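Local coordinates for protein multiheme cytochrome cf (Carboxydothermus ferrireducens DSM 11255, PDB 6QVM) that probably passes electrons along its heme c groups, within the S-layer, to insoluble extracellular Fe(III), at residues A[70-82]-A[359-371]. Numbering follows the deposited sequence.
Sequences TSTAQIPLTERGV and ALHAATGDPTKIL. With HEC (heme c), chain G.
Asp366 OD1 accepts Thr368 N, closing an Asx turn, and Thr368 OG1, both from the same face of the carboxylate, while lying 3.4 Å from Ala73 CB. Its CG stands anti to the backbone N (chi1 -174°), which carries the group to the 70-82 loop. OD2 forms a salt bridge with Lys369 NZ and takes a water that also donates to Ala73 O. Replacing Asp366 with an alanine would probably leave the Lys369 ammonium without its mate and free the Thr368 hydroxyl to turn. Two direct hydrogen bonds join the loops: Thr72 OG1 gives its proton to Gly365 O at 2.6 Å, tilted 24° from the carbonyl plane, and Leu77 N reaches Thr364 O at 2.9 Å. Val82 CG2 lies 3.4 Å from Ala363 O. A second water bridges Leu77 O and Ala363 O. Next to this seam His361 NE2 binds the heme iron, opposite His233, while His361 ND1 donates to Asp366 O, in the ring plane but above the carbonyl plane. Asp366 thus ties the loop contact to a bis-histidine heme: its carboxylate orders the turn, and its carbonyl helps fix the ring's rotation and probably makes the imidazole more electron-rich toward iron.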
loop_
_atom_site.group_PDB
_atom_site.type_symbol
_atom_site.label_atom_id
_atom_site.label_comp_id
_atom_site.label_asym_id
_atom_site.label_seq_id
_atom_site.Cartn_x
_atom_site.Cartn_y
_atom_site.Cartn_z
ATOM N N THR A 70 -3.035 21.558 15.341
ATOM C CA THR A 70 -2.061 21.045 14.393
ATOM C C THR A 70 -2.585 19.920 13.521
ATOM O O THR A 70 -1.900 19.538 12.566
ATOM C CB THR A 70 -0.813 20.529 15.125
ATOM O OG1 THR A 70 -1.182 19.414 15.944
ATOM C CG2 THR A 70 -0.198 21.617 15.990
ATOM N N SER A 71 -3.768 19.388 13.803
ATOM C CA SER A 71 -4.154 18.111 13.226
ATOM C C SER A 71 -5.669 18.018 13.151
ATOM O O SER A 71 -6.379 18.611 13.967
ATOM C CB SER A 71 -3.595 16.956 14.061
ATOM O OG SER A 71 -4.229 15.728 13.745
ATOM N N THR A 72 -6.150 17.259 12.166
ATOM C CA THR A 72 -7.568 16.948 12.071
ATOM C C THR A 72 -8.007 15.920 13.103
ATOM O O THR A 72 -9.198 15.607 13.172
ATOM C CB THR A 72 -7.929 16.459 10.666
ATOM O OG1 THR A 72 -6.960 15.497 10.231
ATOM C CG2 THR A 72 -7.973 17.625 9.689
ATOM N N ALA A 73 -7.080 15.397 13.906
ATOM C CA ALA A 73 -7.482 14.633 15.080
ATOM C C ALA A 73 -8.087 15.543 16.137
ATOM O O ALA A 73 -8.972 15.122 16.890
ATOM C CB ALA A 73 -6.285 13.871 15.646
ATOM N N GLN A 74 -7.622 16.791 16.204
ATOM C CA GLN A 74 -8.231 17.778 17.090
ATOM C C GLN A 74 -9.499 18.349 16.469
ATOM O O GLN A 74 -10.531 18.468 17.135
ATOM C CB GLN A 74 -7.242 18.906 17.395
ATOM C CG GLN A 74 -5.886 18.456 17.919
ATOM C CD GLN A 74 -4.866 19.579 17.874
ATOM O OE1 GLN A 74 -4.340 19.921 16.812
ATOM N NE2 GLN A 74 -4.604 20.183 19.024
ATOM N N ILE A 75 -9.424 18.729 15.198
ATOM C CA ILE A 75 -10.542 19.361 14.505
ATOM C C ILE A 75 -10.934 18.515 13.298
ATOM O O ILE A 75 -10.549 18.828 12.161
ATOM C CB ILE A 75 -10.196 20.805 14.103
ATOM C CG1 ILE A 75 -8.773 20.891 13.541
ATOM C CG2 ILE A 75 -10.337 21.720 15.302
ATOM C CD1 ILE A 75 -8.479 22.209 12.855
ATOM N N PRO A 76 -11.694 17.437 13.489
ATOM C CA PRO A 76 -12.091 16.605 12.349
ATOM C C PRO A 76 -13.007 17.367 11.401
ATOM O O PRO A 76 -13.641 18.362 11.761
ATOM C CB PRO A 76 -12.821 15.419 12.999
ATOM C CG PRO A 76 -12.465 15.493 14.471
ATOM C CD PRO A 76 -12.282 16.955 14.748
ATOM N N LEU A 77 -13.085 16.869 10.170
ATOM C CA LEU A 77 -13.812 17.575 9.127
ATOM C C LEU A 77 -15.315 17.405 9.294
ATOM O O LEU A 77 -15.801 16.349 9.708
ATOM C CB LEU A 77 -13.384 17.075 7.749
ATOM C CG LEU A 77 -11.902 17.216 7.404
ATOM C CD1 LEU A 77 -11.594 16.525 6.085
ATOM C CD2 LEU A 77 -11.504 18.681 7.343
ATOM N N THR A 78 -16.051 18.466 8.973
ATOM C CA THR A 78 -17.489 18.374 8.800
ATOM C C THR A 78 -17.801 17.735 7.447
ATOM O O THR A 78 -16.904 17.418 6.661
ATOM C CB THR A 78 -18.131 19.759 8.895
ATOM O OG1 THR A 78 -17.654 20.590 7.828
ATOM C CG2 THR A 78 -17.792 20.416 10.229
ATOM N N GLU A 79 -19.093 17.542 7.167
ATOM C CA GLU A 79 -19.485 17.062 5.846
ATOM C C GLU A 79 -18.973 18.006 4.767
ATOM O O GLU A 79 -18.467 17.575 3.725
ATOM C CB GLU A 79 -21.003 16.931 5.752
ATOM C CG GLU A 79 -21.488 16.526 4.367
ATOM C CD GLU A 79 -23.001 16.377 4.295
ATOM O OE1 GLU A 79 -23.727 17.073 5.050
ATOM O OE2 GLU A 79 -23.463 15.550 3.479
ATOM N N ARG A 80 -19.098 19.312 5.013
ATOM C CA ARG A 80 -18.630 20.301 4.047
ATOM C C ARG A 80 -17.125 20.197 3.838
ATOM O O ARG A 80 -16.633 20.370 2.715
ATOM C CB ARG A 80 -19.024 21.709 4.496
ATOM C CG ARG A 80 -20.518 21.964 4.444
ATOM C CD ARG A 80 -20.996 22.080 3.003
ATOM N NE ARG A 80 -22.407 21.744 2.853
ATOM C CZ ARG A 80 -23.019 21.642 1.679
ATOM N NH1 ARG A 80 -22.336 21.859 0.564
ATOM N NH2 ARG A 80 -24.301 21.314 1.616
ATOM N N GLY A 81 -16.375 19.927 4.909
ATOM C CA GLY A 81 -14.936 19.754 4.762
ATOM C C GLY A 81 -14.583 18.514 3.961
ATOM O O GLY A 81 -13.690 18.538 3.106
ATOM N N VAL A 82 -15.285 17.410 4.231
ATOM C CA VAL A 82 -15.110 16.186 3.455
ATOM C C VAL A 82 -15.376 16.447 1.976
ATOM O O VAL A 82 -14.538 16.148 1.115
ATOM C CB VAL A 82 -16.026 15.075 3.998
ATOM C CG1 VAL A 82 -16.083 13.925 3.019
ATOM C CG2 VAL A 82 -15.548 14.604 5.360
ATOM N N ALA A 359 -13.939 3.528 7.221
ATOM C CA ALA A 359 -15.154 4.301 6.974
ATOM C C ALA A 359 -15.231 5.504 7.906
ATOM O O ALA A 359 -15.542 6.622 7.477
ATOM C CB ALA A 359 -16.389 3.417 7.131
ATOM N N LEU A 360 -14.966 5.289 9.197
ATOM C CA LEU A 360 -14.976 6.400 10.145
ATOM C C LEU A 360 -13.905 7.428 9.802
ATOM O O LEU A 360 -14.137 8.638 9.910
ATOM C CB LEU A 360 -14.791 5.883 11.571
ATOM C CG LEU A 360 -14.769 6.923 12.700
ATOM C CD1 LEU A 360 -16.024 7.781 12.686
ATOM C CD2 LEU A 360 -14.608 6.234 14.050
ATOM N N HIS A 361 -12.723 6.966 9.384
ATOM C CA HIS A 361 -11.683 7.890 8.943
ATOM C C HIS A 361 -12.119 8.652 7.696
ATOM O O HIS A 361 -11.926 9.869 7.596
ATOM C CB HIS A 361 -10.384 7.135 8.670
ATOM C CG HIS A 361 -9.382 7.939 7.910
ATOM N ND1 HIS A 361 -8.690 8.988 8.475
ATOM C CD2 HIS A 361 -8.973 7.867 6.622
ATOM C CE1 HIS A 361 -7.878 9.513 7.574
ATOM N NE2 HIS A 361 -8.038 8.858 6.437
ATOM N N ALA A 362 -12.723 7.947 6.735
ATOM C CA ALA A 362 -13.117 8.573 5.478
ATOM C C ALA A 362 -14.212 9.617 5.660
ATOM O O ALA A 362 -14.372 10.486 4.795
ATOM C CB ALA A 362 -13.580 7.506 4.486
ATOM N N ALA A 363 -14.967 9.550 6.755
ATOM C CA ALA A 363 -16.025 10.515 7.011
ATOM C C ALA A 363 -15.561 11.705 7.839
ATOM O O ALA A 363 -16.334 12.651 8.025
ATOM C CB ALA A 363 -17.207 9.836 7.713
ATOM N N THR A 364 -14.324 11.681 8.342
ATOM C CA THR A 364 -13.827 12.746 9.208
ATOM C C THR A 364 -12.434 13.245 8.856
ATOM O O THR A 364 -12.081 14.348 9.286
ATOM C CB THR A 364 -13.814 12.291 10.674
ATOM O OG1 THR A 364 -12.861 11.232 10.826
ATOM C CG2 THR A 364 -15.187 11.805 11.109
ATOM N N GLY A 365 -11.631 12.497 8.103
ATOM C CA GLY A 365 -10.237 12.871 7.921
ATOM C C GLY A 365 -9.422 12.792 9.192
ATOM O O GLY A 365 -8.396 13.470 9.312
ATOM N N ASP A 366 -9.859 11.978 10.152
ATOM C CA ASP A 366 -9.205 11.887 11.448
ATOM C C ASP A 366 -8.109 10.830 11.374
ATOM O O ASP A 366 -8.420 9.638 11.233
ATOM C CB ASP A 366 -10.224 11.540 12.530
ATOM C CG ASP A 366 -9.642 11.562 13.935
ATOM O OD1 ASP A 366 -8.399 11.644 14.085
ATOM O OD2 ASP A 366 -10.443 11.494 14.895
ATOM N N PRO A 367 -6.831 11.205 11.471
ATOM C CA PRO A 367 -5.759 10.206 11.334
ATOM C C PRO A 367 -5.719 9.182 12.455
ATOM O O PRO A 367 -5.071 8.140 12.294
ATOM C CB PRO A 367 -4.484 11.059 11.315
ATOM C CG PRO A 367 -4.856 12.321 12.007
ATOM C CD PRO A 367 -6.306 12.562 11.694
ATOM N N THR A 368 -6.363 9.448 13.592
ATOM C CA THR A 368 -6.405 8.461 14.662
ATOM C C THR A 368 -7.391 7.342 14.387
ATOM O O THR A 368 -7.508 6.438 15.220
ATOM C CB THR A 368 -6.758 9.119 15.997
ATOM O OG1 THR A 368 -8.107 9.602 15.948
ATOM C CG2 THR A 368 -5.803 10.265 16.306
ATOM N N LYS A 369 -8.106 7.380 13.261
ATOM C CA LYS A 369 -9.092 6.364 12.916
ATOM C C LYS A 369 -8.651 5.502 11.740
ATOM O O LYS A 369 -9.478 4.787 11.159
ATOM C CB LYS A 369 -10.438 7.025 12.614
ATOM C CG LYS A 369 -10.990 7.866 13.763
ATOM C CD LYS A 369 -11.045 7.052 15.047
ATOM C CE LYS A 369 -11.878 7.744 16.112
ATOM N NZ LYS A 369 -11.370 9.106 16.411
ATOM N N ILE A 370 -7.370 5.556 11.379
ATOM C CA ILE A 370 -6.817 4.749 10.299
ATOM C C ILE A 370 -5.408 4.337 10.711
ATOM O O ILE A 370 -4.762 4.999 11.530
ATOM C CB ILE A 370 -6.831 5.521 8.953
ATOM C CG1 ILE A 370 -6.703 4.560 7.766
ATOM C CG2 ILE A 370 -5.731 6.561 8.917
ATOM C CD1 ILE A 370 -7.966 3.779 7.475
ATOM N N LEU A 371 -4.940 3.221 10.158
ATOM C CA LEU A 371 -3.624 2.691 10.487
ATOM C C LEU A 371 -2.568 3.374 9.624
ATOM O O LEU A 371 -2.630 3.326 8.391
ATOM C CB LEU A 371 -3.586 1.179 10.293
ATOM C CG LEU A 371 -4.408 0.338 11.276
ATOM C CD1 LEU A 371 -4.246 -1.155 10.990
ATOM C CD2 LEU A 371 -4.024 0.649 12.717
HETATM FE FE HEC G . -7.137 9.482 4.845
HETATM C CHA HEC G . -4.623 10.682 6.860
HETATM C CHB HEC G . -5.490 6.471 4.601
HETATM C CHC HEC G . -9.783 8.157 3.095
HETATM C CHD HEC G . -8.523 12.607 4.531
HETATM N NA HEC G . -5.381 8.725 5.562
HETATM C C1A HEC G . -4.503 9.383 6.405
HETATM C C2A HEC G . -3.416 8.474 6.712
HETATM C C3A HEC G . -3.653 7.314 6.087
HETATM C C4A HEC G . -4.890 7.452 5.352
HETATM C CMA HEC G . -2.758 6.058 6.137
HETATM C CAA HEC G . -2.214 8.797 7.622
HETATM C CBA HEC G . -2.637 8.488 9.059
HETATM C CGA HEC G . -1.513 8.795 10.017
HETATM O O1A HEC G . -0.897 9.894 9.914
HETATM O O2A HEC G . -1.241 7.929 10.891
HETATM N NB HEC G . -7.540 7.665 3.952
HETATM C C1B HEC G . -6.786 6.517 4.125
HETATM C C2B HEC G . -7.600 5.381 3.723
HETATM C C3B HEC G . -8.786 5.852 3.291
HETATM C C4B HEC G . -8.767 7.297 3.435
HETATM C CMB HEC G . -7.116 3.912 3.740
HETATM C CAB HEC G . -9.987 5.038 2.754
HETATM C CBB HEC G . -10.629 4.218 3.895
HETATM N NC HEC G . -8.811 10.240 3.956
HETATM C C1C HEC G . -9.780 9.517 3.289
HETATM C C2C HEC G . -10.885 10.394 2.957
HETATM C C3C HEC G . -10.513 11.649 3.284
HETATM C C4C HEC G . -9.218 11.562 3.952
HETATM C CMC HEC G . -12.121 9.973 2.121
HETATM C CAC HEC G . -11.317 12.956 3.048
HETATM C CBC HEC G . -12.648 12.920 3.819
HETATM N ND HEC G . -6.637 11.348 5.575
HETATM C C1D HEC G . -7.396 12.493 5.332
HETATM C C2D HEC G . -6.794 13.591 6.047
HETATM C C3D HEC G . -5.585 13.001 6.782
HETATM C C4D HEC G . -5.559 11.600 6.425
HETATM C CMD HEC G . -7.291 15.048 6.078
HETATM C CAD HEC G . -4.612 13.766 7.700
HETATM C CBD HEC G . -3.602 14.501 6.830
HETATM C CGD HEC G . -2.765 13.481 6.107
HETATM O O1D HEC G . -1.949 12.798 6.779
HETATM O O2D HEC G . -2.915 13.347 4.865
HETATM O O HOH W 1 -9.656 12.544 17.242
HETATM O O HOH W 2 -17.698 14.733 9.289
#